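Local coordinates for protein glutathione transferase o1 (Bombyx mori, PDB 3RBT) that belongs to the Omega class of glutathione transferases, enzymes that probably conjugate glutathione to substrates and use it to reduce dehydroascorbate, at residues A[127-132]-A[146-151]; A[135-140]-A[184-189]; A[154-159]-A[204-209]; A[175-180]-A[212-217]. All blocks are in the same frame, centred on the assembly; numbering follows the deposited sequence.

Contact 1: A[127-132]-A[146-151]; sequences NELIKG and EQIIQT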
# COMPACT_ATOMS: atom_id res chain seq x y z
N ASN A 127 -3.23 9.70 2.87
CA ASN A 127 -2.20 9.65 3.92
C ASN A 127 -1.61 11.01 4.28
O ASN A 127 -1.11 11.21 5.39
CB ASN A 127 -1.07 8.68 3.55
CG ASN A 127 -1.47 7.22 3.71
OD1 ASN A 127 -2.38 6.89 4.47
ND2 ASN A 127 -0.78 6.35 2.98
N GLU A 128 -1.66 11.95 3.33
CA GLU A 128 -1.18 13.32 3.57
C GLU A 128 -2.09 14.08 4.54
O GLU A 128 -1.62 14.86 5.38
CB GLU A 128 -0.95 14.07 2.25
CG GLU A 128 0.18 13.46 1.38
CD GLU A 128 0.44 14.18 0.07
OE1 GLU A 128 -0.49 14.80 -0.49
OE2 GLU A 128 1.59 14.12 -0.42
N LEU A 129 -3.40 13.82 4.46
CA LEU A 129 -4.37 14.39 5.40
C LEU A 129 -4.16 13.77 6.78
O LEU A 129 -4.18 14.47 7.80
CB LEU A 129 -5.79 14.19 4.87
CG LEU A 129 -7.10 14.61 5.58
CD1 LEU A 129 -6.92 15.58 6.71
CD2 LEU A 129 -8.08 15.19 4.58
N ILE A 130 -3.92 12.46 6.81
CA ILE A 130 -3.63 11.74 8.05
C ILE A 130 -2.39 12.33 8.76
O ILE A 130 -2.46 12.61 9.97
CB ILE A 130 -3.47 10.22 7.81
CG1 ILE A 130 -4.80 9.61 7.33
CG2 ILE A 130 -2.99 9.53 9.06
CD1 ILE A 130 -4.69 8.17 6.85
N LYS A 131 -1.30 12.52 8.03
CA LYS A 131 -0.06 13.09 8.59
C LYS A 131 -0.30 14.46 9.23
O LYS A 131 0.09 14.69 10.38
CB LYS A 131 1.05 13.21 7.53
CG LYS A 131 1.62 11.87 7.06
CD LYS A 131 2.65 12.07 5.94
CE LYS A 131 3.17 10.73 5.43
NZ LYS A 131 4.38 10.91 4.57
N GLY A 132 -0.95 15.36 8.49
CA GLY A 132 -1.34 16.68 8.99
C GLY A 132 -2.25 16.63 10.21
O GLY A 132 -2.07 17.39 11.15
N GLU A 146 -2.44 22.90 6.89
CA GLU A 146 -2.21 23.07 5.45
C GLU A 146 -2.24 21.75 4.67
O GLU A 146 -2.74 21.70 3.55
CB GLU A 146 -0.92 23.87 5.17
CG GLU A 146 0.40 23.08 5.16
CD GLU A 146 1.09 22.99 6.52
OE1 GLU A 146 0.41 22.97 7.57
OE2 GLU A 146 2.35 22.93 6.54
N GLN A 147 -1.70 20.69 5.28
CA GLN A 147 -1.78 19.34 4.71
C GLN A 147 -3.23 18.86 4.59
O GLN A 147 -3.60 18.24 3.60
CB GLN A 147 -0.97 18.34 5.56
CG GLN A 147 0.54 18.46 5.40
CD GLN A 147 1.01 17.94 4.06
OE1 GLN A 147 1.09 16.73 3.84
NE2 GLN A 147 1.34 18.86 3.16
N ILE A 148 -4.02 19.16 5.62
CA ILE A 148 -5.45 18.85 5.65
C ILE A 148 -6.15 19.49 4.46
O ILE A 148 -6.83 18.81 3.69
CB ILE A 148 -6.12 19.39 6.95
CG1 ILE A 148 -5.30 19.03 8.20
CG2 ILE A 148 -7.60 19.03 7.01
CD1 ILE A 148 -5.77 17.84 8.96
N ILE A 149 -5.98 20.80 4.33
CA ILE A 149 -6.66 21.61 3.32
C ILE A 149 -6.33 21.18 1.88
O ILE A 149 -7.24 20.98 1.07
CB ILE A 149 -6.39 23.13 3.54
CG1 ILE A 149 -6.97 23.57 4.89
CG2 ILE A 149 -6.97 23.97 2.40
CD1 ILE A 149 -6.35 24.83 5.49
N GLN A 150 -5.05 21.01 1.59
CA GLN A 150 -4.58 20.57 0.27
C GLN A 150 -5.17 19.23 -0.16
O GLN A 150 -5.54 19.05 -1.33
CB GLN A 150 -3.05 20.48 0.25
CG GLN A 150 -2.35 21.83 0.32
CD GLN A 150 -2.45 22.61 -0.98
OE1 GLN A 150 -3.13 23.64 -1.06
NE2 GLN A 150 -1.76 22.12 -2.01
N THR A 151 -5.24 18.28 0.78
CA THR A 151 -5.82 16.97 0.51
C THR A 151 -7.33 17.10 0.28
O THR A 151 -7.88 16.47 -0.62
CB THR A 151 -5.53 15.97 1.64
OG1 THR A 151 -4.13 15.97 1.93
CG2 THR A 151 -5.97 14.56 1.25
O HOH W 1 -3.07 14.76 -0.43

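Contact 2: A[135-140]-A[184-189]; sequences ECFDTN and ERLYLL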
# COMPACT_ATOMS: atom_id res chain seq x y z
N GLU A 135 -0.16 15.46 13.39
CA GLU A 135 0.62 16.56 13.94
C GLU A 135 -0.28 17.58 14.65
O GLU A 135 0.08 18.12 15.70
CB GLU A 135 1.40 17.24 12.81
CG GLU A 135 2.24 18.45 13.23
CD GLU A 135 2.97 19.09 12.06
OE1 GLU A 135 3.41 20.25 12.19
OE2 GLU A 135 3.11 18.43 11.01
N CYS A 136 -1.45 17.83 14.06
CA CYS A 136 -2.42 18.77 14.59
C CYS A 136 -2.86 18.38 16.00
O CYS A 136 -2.79 19.20 16.92
CB CYS A 136 -3.64 18.85 13.66
SG CYS A 136 -4.85 20.12 14.10
N PHE A 137 -3.30 17.13 16.17
CA PHE A 137 -3.87 16.68 17.44
C PHE A 137 -2.79 16.47 18.49
O PHE A 137 -3.08 16.34 19.69
CB PHE A 137 -4.69 15.40 17.25
CG PHE A 137 -5.80 15.52 16.23
CD1 PHE A 137 -6.27 16.77 15.81
CD2 PHE A 137 -6.41 14.38 15.72
CE1 PHE A 137 -7.29 16.87 14.87
CE2 PHE A 137 -7.43 14.47 14.80
CZ PHE A 137 -7.88 15.72 14.36
N ASP A 138 -1.54 16.46 18.04
CA ASP A 138 -0.38 16.26 18.89
C ASP A 138 0.10 17.59 19.49
O ASP A 138 0.76 17.59 20.53
CB ASP A 138 0.75 15.61 18.08
CG ASP A 138 1.52 14.55 18.86
OD1 ASP A 138 0.94 13.92 19.78
OD2 ASP A 138 2.70 14.33 18.54
N THR A 139 -0.25 18.70 18.85
CA THR A 139 0.32 20.01 19.18
C THR A 139 -0.71 21.09 19.56
O THR A 139 -0.57 22.25 19.18
CB THR A 139 1.20 20.54 18.01
OG1 THR A 139 0.40 20.68 16.83
CG2 THR A 139 2.37 19.59 17.73
N ASN A 140 -1.72 20.71 20.34
CA ASN A 140 -2.89 21.56 20.61
C ASN A 140 -3.45 22.27 19.35
O ASN A 140 -3.63 23.49 19.33
CB ASN A 140 -2.65 22.56 21.76
CG ASN A 140 -3.96 23.11 22.34
OD1 ASN A 140 -4.71 22.39 23.01
ND2 ASN A 140 -4.24 24.38 22.08
N GLU A 184 -14.28 12.38 10.36
CA GLU A 184 -15.12 12.53 11.55
C GLU A 184 -14.38 13.26 12.68
O GLU A 184 -14.97 14.07 13.40
CB GLU A 184 -15.57 11.16 12.05
CG GLU A 184 -16.75 11.20 12.99
CD GLU A 184 -17.11 9.81 13.44
OE1 GLU A 184 -16.53 9.34 14.44
OE2 GLU A 184 -17.98 9.18 12.79
N ARG A 185 -13.09 12.96 12.81
CA ARG A 185 -12.22 13.61 13.80
C ARG A 185 -12.01 15.09 13.52
O ARG A 185 -11.92 15.88 14.46
CB ARG A 185 -10.87 12.89 13.90
CG ARG A 185 -10.96 11.61 14.71
CD ARG A 185 -9.81 10.65 14.46
NE ARG A 185 -9.92 9.50 15.35
CZ ARG A 185 -10.78 8.49 15.17
NH1 ARG A 185 -11.60 8.48 14.12
NH2 ARG A 185 -10.82 7.49 16.04
N LEU A 186 -11.98 15.48 12.24
CA LEU A 186 -11.77 16.88 11.87
C LEU A 186 -12.81 17.84 12.45
O LEU A 186 -12.47 18.98 12.77
CB LEU A 186 -11.71 17.05 10.35
CG LEU A 186 -10.52 16.38 9.65
CD1 LEU A 186 -10.58 16.62 8.14
CD2 LEU A 186 -9.19 16.86 10.23
N TYR A 187 -14.05 17.37 12.60
CA TYR A 187 -15.12 18.17 13.19
C TYR A 187 -14.77 18.72 14.59
O TYR A 187 -15.34 19.72 15.02
CB TYR A 187 -16.45 17.39 13.24
CG TYR A 187 -17.06 17.06 11.88
CD1 TYR A 187 -17.72 18.02 11.12
CD2 TYR A 187 -16.99 15.76 11.38
CE1 TYR A 187 -18.29 17.71 9.88
CE2 TYR A 187 -17.55 15.44 10.15
CZ TYR A 187 -18.19 16.41 9.41
OH TYR A 187 -18.74 16.07 8.19
N LEU A 188 -13.84 18.07 15.30
CA LEU A 188 -13.40 18.56 16.60
C LEU A 188 -12.85 19.99 16.50
O LEU A 188 -12.90 20.75 17.46
CB LEU A 188 -12.36 17.62 17.25
CG LEU A 188 -10.92 17.53 16.73
CD1 LEU A 188 -10.04 18.66 17.24
CD2 LEU A 188 -10.28 16.20 17.10
N LEU A 189 -12.34 20.33 15.31
CA LEU A 189 -11.71 21.62 15.07
C LEU A 189 -12.70 22.78 15.20
O LEU A 189 -12.29 23.93 15.37
CB LEU A 189 -11.04 21.65 13.69
CG LEU A 189 -9.57 22.09 13.70
CD1 LEU A 189 -8.67 20.86 13.72
CD2 LEU A 189 -9.23 22.97 12.50

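Contact 3: A[154-159]-A[204-209]; sequences IFEKEL and FPNFAD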
# COMPACT_ATOMS: atom_id res chain seq x y z
N ILE A 154 -8.25 18.02 -3.27
CA ILE A 154 -8.17 16.86 -4.17
C ILE A 154 -9.46 16.03 -4.10
O ILE A 154 -10.04 15.68 -5.13
CB ILE A 154 -6.91 15.99 -3.86
CG1 ILE A 154 -5.64 16.71 -4.33
CG2 ILE A 154 -7.01 14.60 -4.49
CD1 ILE A 154 -4.37 16.26 -3.62
N PHE A 155 -9.90 15.74 -2.88
CA PHE A 155 -11.10 14.93 -2.68
C PHE A 155 -12.40 15.64 -3.06
O PHE A 155 -13.37 14.99 -3.44
CB PHE A 155 -11.13 14.36 -1.26
CG PHE A 155 -10.28 13.14 -1.10
CD1 PHE A 155 -10.85 11.88 -1.11
CD2 PHE A 155 -8.89 13.25 -0.98
CE1 PHE A 155 -10.06 10.73 -0.98
CE2 PHE A 155 -8.09 12.10 -0.86
CZ PHE A 155 -8.68 10.84 -0.86
N GLU A 156 -12.40 16.97 -2.97
CA GLU A 156 -13.54 17.77 -3.41
C GLU A 156 -13.70 17.66 -4.92
O GLU A 156 -14.79 17.38 -5.42
CB GLU A 156 -13.36 19.24 -3.00
CG GLU A 156 -14.38 20.21 -3.62
CD GLU A 156 -15.78 20.03 -3.07
OE1 GLU A 156 -16.73 20.50 -3.73
OE2 GLU A 156 -15.94 19.44 -1.98
N LYS A 157 -12.59 17.87 -5.62
CA LYS A 157 -12.54 17.75 -7.07
C LYS A 157 -12.90 16.34 -7.54
O LYS A 157 -13.63 16.19 -8.52
CB LYS A 157 -11.16 18.17 -7.58
CG LYS A 157 -10.97 19.69 -7.63
CD LYS A 157 -9.50 20.08 -7.76
CE LYS A 157 -9.33 21.60 -7.73
NZ LYS A 157 -7.91 21.97 -7.45
N GLU A 158 -12.39 15.33 -6.84
CA GLU A 158 -12.68 13.94 -7.17
C GLU A 158 -14.16 13.58 -6.98
O GLU A 158 -14.76 12.96 -7.86
CB GLU A 158 -11.81 12.98 -6.35
CG GLU A 158 -12.03 11.51 -6.68
CD GLU A 158 -11.58 11.14 -8.09
OE1 GLU A 158 -10.59 11.70 -8.58
OE2 GLU A 158 -12.22 10.27 -8.71
N LEU A 159 -14.73 13.97 -5.84
CA LEU A 159 -16.15 13.70 -5.59
C LEU A 159 -17.04 14.42 -6.62
O LEU A 159 -18.01 13.84 -7.11
CB LEU A 159 -16.54 14.11 -4.16
CG LEU A 159 -17.95 13.81 -3.64
CD1 LEU A 159 -18.28 12.32 -3.70
CD2 LEU A 159 -18.08 14.33 -2.22
N PHE A 204 -15.15 23.44 0.43
CA PHE A 204 -15.40 22.12 -0.13
C PHE A 204 -16.86 21.74 0.04
O PHE A 204 -17.20 20.95 0.93
CB PHE A 204 -14.48 21.09 0.53
CG PHE A 204 -13.10 21.61 0.81
CD1 PHE A 204 -12.20 21.81 -0.24
CD2 PHE A 204 -12.71 21.93 2.10
CE1 PHE A 204 -10.93 22.31 0.01
CE2 PHE A 204 -11.45 22.44 2.36
CZ PHE A 204 -10.55 22.63 1.31
N PRO A 205 -17.74 22.30 -0.83
CA PRO A 205 -19.19 22.18 -0.65
C PRO A 205 -19.72 20.76 -0.86
O PRO A 205 -20.58 20.32 -0.10
CB PRO A 205 -19.76 23.15 -1.69
CG PRO A 205 -18.70 23.29 -2.72
CD PRO A 205 -17.39 23.12 -2.00
N ASN A 206 -19.21 20.06 -1.87
CA ASN A 206 -19.62 18.67 -2.11
C ASN A 206 -19.09 17.71 -1.03
O ASN A 206 -19.81 16.81 -0.58
CB ASN A 206 -19.20 18.21 -3.52
CG ASN A 206 -19.95 18.97 -4.62
OD1 ASN A 206 -21.13 19.27 -4.49
ND2 ASN A 206 -19.25 19.28 -5.71
N PHE A 207 -17.85 17.92 -0.60
CA PHE A 207 -17.25 17.12 0.47
C PHE A 207 -18.00 17.33 1.78
O PHE A 207 -18.32 16.37 2.47
CB PHE A 207 -15.77 17.47 0.66
CG PHE A 207 -14.97 16.38 1.33
CD1 PHE A 207 -14.49 15.30 0.60
CD2 PHE A 207 -14.69 16.44 2.69
CE1 PHE A 207 -13.75 14.29 1.20
CE2 PHE A 207 -13.95 15.44 3.32
CZ PHE A 207 -13.48 14.36 2.57
N ALA A 208 -18.31 18.60 2.08
CA ALA A 208 -19.07 18.95 3.27
C ALA A 208 -20.43 18.26 3.26
O ALA A 208 -20.84 17.68 4.26
CB ALA A 208 -19.24 20.47 3.38
N ASP A 209 -21.11 18.33 2.11
CA ASP A 209 -22.38 17.64 1.89
C ASP A 209 -22.26 16.14 2.16
O ASP A 209 -23.09 15.56 2.87
CB ASP A 209 -22.88 17.88 0.46
CG ASP A 209 -23.51 19.25 0.27
OD1 ASP A 209 -23.47 20.08 1.20
OD2 ASP A 209 -24.05 19.49 -0.84

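Contact 4: A[175-180]-A[212-217]; sequences LDYMVW and DQMQLD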
# COMPACT_ATOMS: atom_id res chain seq x y z
N LEU A 175 -13.83 3.26 -0.39
CA LEU A 175 -13.14 4.55 -0.23
C LEU A 175 -13.82 5.43 0.85
O LEU A 175 -13.14 5.96 1.74
CB LEU A 175 -13.02 5.30 -1.57
CG LEU A 175 -12.27 6.64 -1.56
CD1 LEU A 175 -10.81 6.49 -1.06
CD2 LEU A 175 -12.30 7.29 -2.94
N ASP A 176 -15.14 5.56 0.79
CA ASP A 176 -15.89 6.29 1.82
C ASP A 176 -15.53 5.89 3.25
O ASP A 176 -15.22 6.75 4.07
CB ASP A 176 -17.39 6.13 1.58
CG ASP A 176 -17.81 6.65 0.23
OD1 ASP A 176 -17.98 7.88 0.09
OD2 ASP A 176 -17.95 5.81 -0.69
N TYR A 177 -15.56 4.59 3.55
CA TYR A 177 -15.28 4.12 4.91
C TYR A 177 -13.79 4.20 5.28
O TYR A 177 -13.46 4.44 6.44
CB TYR A 177 -15.81 2.70 5.13
CG TYR A 177 -17.33 2.59 5.12
CD1 TYR A 177 -17.98 1.76 4.22
CD2 TYR A 177 -18.10 3.30 6.04
CE1 TYR A 177 -19.37 1.64 4.22
CE2 TYR A 177 -19.49 3.19 6.05
CZ TYR A 177 -20.11 2.36 5.13
OH TYR A 177 -21.49 2.26 5.14
N MET A 178 -12.90 3.99 4.30
CA MET A 178 -11.45 4.08 4.53
C MET A 178 -11.05 5.48 4.99
O MET A 178 -10.15 5.65 5.81
CB MET A 178 -10.66 3.72 3.27
CG MET A 178 -10.64 2.22 2.90
SD MET A 178 -10.28 1.10 4.27
CE MET A 178 -8.51 1.07 4.26
N VAL A 179 -11.73 6.48 4.45
CA VAL A 179 -11.41 7.88 4.62
C VAL A 179 -12.13 8.49 5.84
O VAL A 179 -11.61 9.43 6.48
CB VAL A 179 -11.78 8.61 3.29
CG1 VAL A 179 -12.44 9.92 3.50
CG2 VAL A 179 -10.56 8.70 2.36
N TRP A 180 -13.29 7.94 6.18
CA TRP A 180 -14.16 8.53 7.19
C TRP A 180 -13.55 8.79 8.58
O TRP A 180 -13.76 9.87 9.13
CB TRP A 180 -15.48 7.75 7.34
CG TRP A 180 -16.42 8.48 8.26
CD1 TRP A 180 -16.82 8.09 9.50
CD2 TRP A 180 -17.02 9.76 8.03
NE1 TRP A 180 -17.65 9.05 10.05
CE2 TRP A 180 -17.78 10.08 9.16
CE3 TRP A 180 -16.97 10.67 6.96
CZ2 TRP A 180 -18.53 11.27 9.26
CZ3 TRP A 180 -17.69 11.85 7.06
CH2 TRP A 180 -18.45 12.14 8.20
N ASP A 212 -22.03 15.29 5.79
CA ASP A 212 -23.35 15.30 6.41
C ASP A 212 -24.09 13.99 6.17
O ASP A 212 -24.68 13.43 7.09
CB ASP A 212 -24.19 16.48 5.89
CG ASP A 212 -23.68 17.81 6.37
OD1 ASP A 212 -23.00 17.84 7.42
OD2 ASP A 212 -23.96 18.83 5.71
N GLN A 213 -24.05 13.52 4.93
CA GLN A 213 -24.69 12.26 4.57
C GLN A 213 -24.04 11.06 5.26
O GLN A 213 -24.73 10.17 5.72
CB GLN A 213 -24.70 12.08 3.04
CG GLN A 213 -25.70 12.99 2.33
CD GLN A 213 -27.14 12.63 2.65
OE1 GLN A 213 -27.54 11.46 2.55
NE2 GLN A 213 -27.93 13.62 3.05
N MET A 214 -22.70 11.05 5.33
CA MET A 214 -21.99 9.98 6.03
C MET A 214 -22.39 9.93 7.50
O MET A 214 -22.52 8.86 8.06
CB MET A 214 -20.47 10.16 5.92
CG MET A 214 -19.87 9.82 4.56
SD MET A 214 -19.97 8.08 4.09
CE MET A 214 -18.82 7.32 5.24
N GLN A 215 -22.60 11.10 8.12
CA GLN A 215 -23.00 11.14 9.53
C GLN A 215 -24.34 10.44 9.82
O GLN A 215 -24.58 9.97 10.94
CB GLN A 215 -23.03 12.58 10.05
CG GLN A 215 -21.63 13.16 10.28
CD GLN A 215 -21.68 14.61 10.69
OE1 GLN A 215 -21.35 15.50 9.91
NE2 GLN A 215 -22.12 14.87 11.93
N LEU A 216 -25.19 10.34 8.80
CA LEU A 216 -26.50 9.70 8.94
C LEU A 216 -26.47 8.20 8.68
O LEU A 216 -27.45 7.50 8.98
CB LEU A 216 -27.53 10.38 8.03
CG LEU A 216 -27.74 11.89 8.22
CD1 LEU A 216 -28.76 12.44 7.22
CD2 LEU A 216 -28.16 12.22 9.65
N ASP A 217 -25.35 7.70 8.15
CA ASP A 217 -25.17 6.28 7.83
C ASP A 217 -25.18 5.43 9.10
O ASP A 217 -24.46 5.74 10.06
CB ASP A 217 -23.86 6.09 7.05
CG ASP A 217 -23.76 4.75 6.34
OD1 ASP A 217 -24.62 4.44 5.49
OD2 ASP A 217 -22.79 4.01 6.61

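Contact 1: A[127-132]-A[146-151]
Leu-129 and Ile-148 make the apolar half of this contact, between helices 113-138 and 145-162 of the all-helical C-terminal domain. CD1 of Leu-129 meets CD1 of Ile-148 at 3.4 Å, tighter than ordinary van der Waals contact. This short pair shows a tight fit, and the off-rotamer second torsions (chi2 15° in Leu-129, -98° in Ile-148) are consistent with some strain. Leu-186 of helix 174-186 touches both. Further along, Thr-151 turns its methyl to the same leucine, CG2 lying 3.6 Å from Leu-129 CB.

Backbone closeness comes from Gly-132. With no side chain there, Gln-147 CB settles 3.8 Å from Gly-132 CA. The short segment axes pass 7.6 Å apart, nearly antiparallel at 157°.

The polar half is bridged by water. Thr-151 OG1 donates to Gln-147 O one turn back (2.9 Å), on the face of that carbonyl opposite to the one used by Thr-151 N. Thr-151 OG1 also accepts from a water 2.9 Å away, and this water also donates to Glu-128 OE1 at 2.6 Å. Glu-128 OE2 forms a salt bridge to Arg-72 of the second subunit.

No direct hydrogen bond joins the segments: apolar fit holds the inner side, while one water links the hydroxyl to a carboxylate that also serves the dimer interface.

Contact 2: A[135-140]-A[184-189]
Arg-185, whose CB rests against the ring of Phe-137, has a guanidinium gripped on all three nitrogens: NH1 by Pro-181 O and His-39 ND1, NH2 by Met-34 O, and NE by Tyr-234 OH. Met-34 and His-39 belong to the thioredoxin-like N-terminal domain, so this arginine ties the end of helix 174-186 to that domain as well as to helix 227-237. Its chain runs extended from CG to NE and carries the charge away from Phe-137, leaving Arg-185 CB to make the apolar contact, 3.9 Å from Phe-137 CE2.

The ring of Phe-137, near the end of helix 113-138, is the centre of the contact with 184-189. Leu-188 CD2 sits over one face, 3.9 Å from the Phe-137 ring centroid and 22° off its normal, which satisfies a CH-pi geometry; the methyl is displaced toward the rim, nearest Phe-137 CZ at 3.7 Å. With CG of Leu-188 between its backbone N and carbonyl carbon (chi1 73°), CD2 comes to lie over that face. Leu-189 CD1 instead approaches the ring edge, at 4.4 Å from Phe-137 CE1, and also meets Cys-136 SG at 3.9 Å. A type I turn from Leu-186 to Leu-189 brings both leucines to the ring.

The backbones stay well apart, the nearest CA atoms, those of Phe-137 and Leu-189, being 9.6 Å from each other. The contact therefore depends on side-chain dispersion between 135-140 and the turn at 186-189, while the guanidinium bonds go to groups outside both segments, which probably restrains how the Arg-185 chain lies beside the ring.

Contact 3: A[154-159]-A[204-209]
Glu-156 folds its side chain so that one carboxylate takes two backbone N-H groups from the first turn of helix 205-216. CG leaves anti to the backbone N, and the chain then bends at the next bond (chi2 70°), swinging the acid onto the helix start. Glu-156 OE1 receives Asn-206 N at 3.1 Å through its syn lone pair. Glu-156 OE2 receives Phe-207 N at 2.8 Å, also on the syn side but 17° out of the carboxylate plane. Both bonds are fairly straight. Phe-204, at the N-cap position, lies alongside: its CB is 3.3 Å from Glu-156 OE2, and Pro-205 CD comes within 3.2 Å of Glu-156 OE1.

Leu-159, one turn on, lays CD2 against Asn-206 O at 3.4 Å. The side-chain ND2 of Asn-206 is hydrogen-bonded to Thr-160 OG1 at the edge of the contact. Phe-207 holds CG anti to its own N, which directs the ring into the core; there Phe-207 CE1 reaches Phe-155 CB at 3.6 Å. The Phe-155 ring, turned away from this partner, meets Phe-126 edge-to-face.

The two short helix axes cross almost at right angles, at 84°, so this part of helix 145-162 lies across the start of the other. A buried negative group facing the amino end of a helix is probably stabilised there, and it in turn satisfies N-H groups that have no carbonyl in a preceding turn.

Contact 4: A[175-180]-A[212-217]
Met-214 and Trp-180 form a Met-aromatic contact inside the helical C-terminal domain of the glutathione transferase fold, where the segment axes of 175-180 and 212-216 run at 93° to each other. The closest approach is carbon on ring: Met-214 CB stands over one face of the indole, 3.6 Å from the centroid of the Trp-180 six-membered ring and 17° off its normal. The bend at chi2 sets SD farther off and oblique to the ring, and the bend at chi3 then turns Met-214 CE back toward helix 174-186, 3.8 Å from Asp-176 O. At the rim of the same indole, Gln-215 CG meets Trp-180 CZ2 near the ring plane, at 3.8 Å.

The polar element is a single hydrogen bond, from Tyr-177, whose ring also touches the Met-214 methyl. Tyr-177 OH donates to Asp-217 OD2 at 2.6 Å, a short bond. The oxygen lies at the edge of the phenol in its plane, and it is met on the syn side, 21° out of the carboxylate plane. Since Asp-217 is at the N-cap position before helix 218-222, the bond probably steadies the junction between helices 205-216 and 218-222. The short segment axes stay 12.0 Å apart, so these long side chains span the gap.

A second shell sets the first. Trp-180 NE1 is held by Glu-184 OE2 one turn along, while Trp-210 meets the indole edge-to-face and Val-220 touches both Trp-180 and Met-214. Asp-176, whose CB touches Met-214 SD, is buried and held at both oxygens: OD1 accepts from Trp-210 NE1 and Phe-167 N, OD2 from Gly-168 N and Gly-173 N.

All four contacts lie among the helices of the C-terminal half, and each of helices 113-138, 145-162, 174-186 and 205-216 serves two of them. Contacts 1 and 2 share helix 113-138, with centres about 11 Å apart, and meet through Leu-186. Contact 3 follows contact 1 along helix 145-162, about 14 Å between centres; Phe-204 touches the backbone of Ile-149. Contact 4 shares helix 205-216 with contact 3 (centres about 13 Å apart) and helix 174-186 with contact 2. In the chain, contact 1 closes before contacts 3 and 4 open; the segments of contact 2 alternate with those of contacts 1, 3 and 4, and those of 3 with 4, so helices distant in sequence are bound into one bundle.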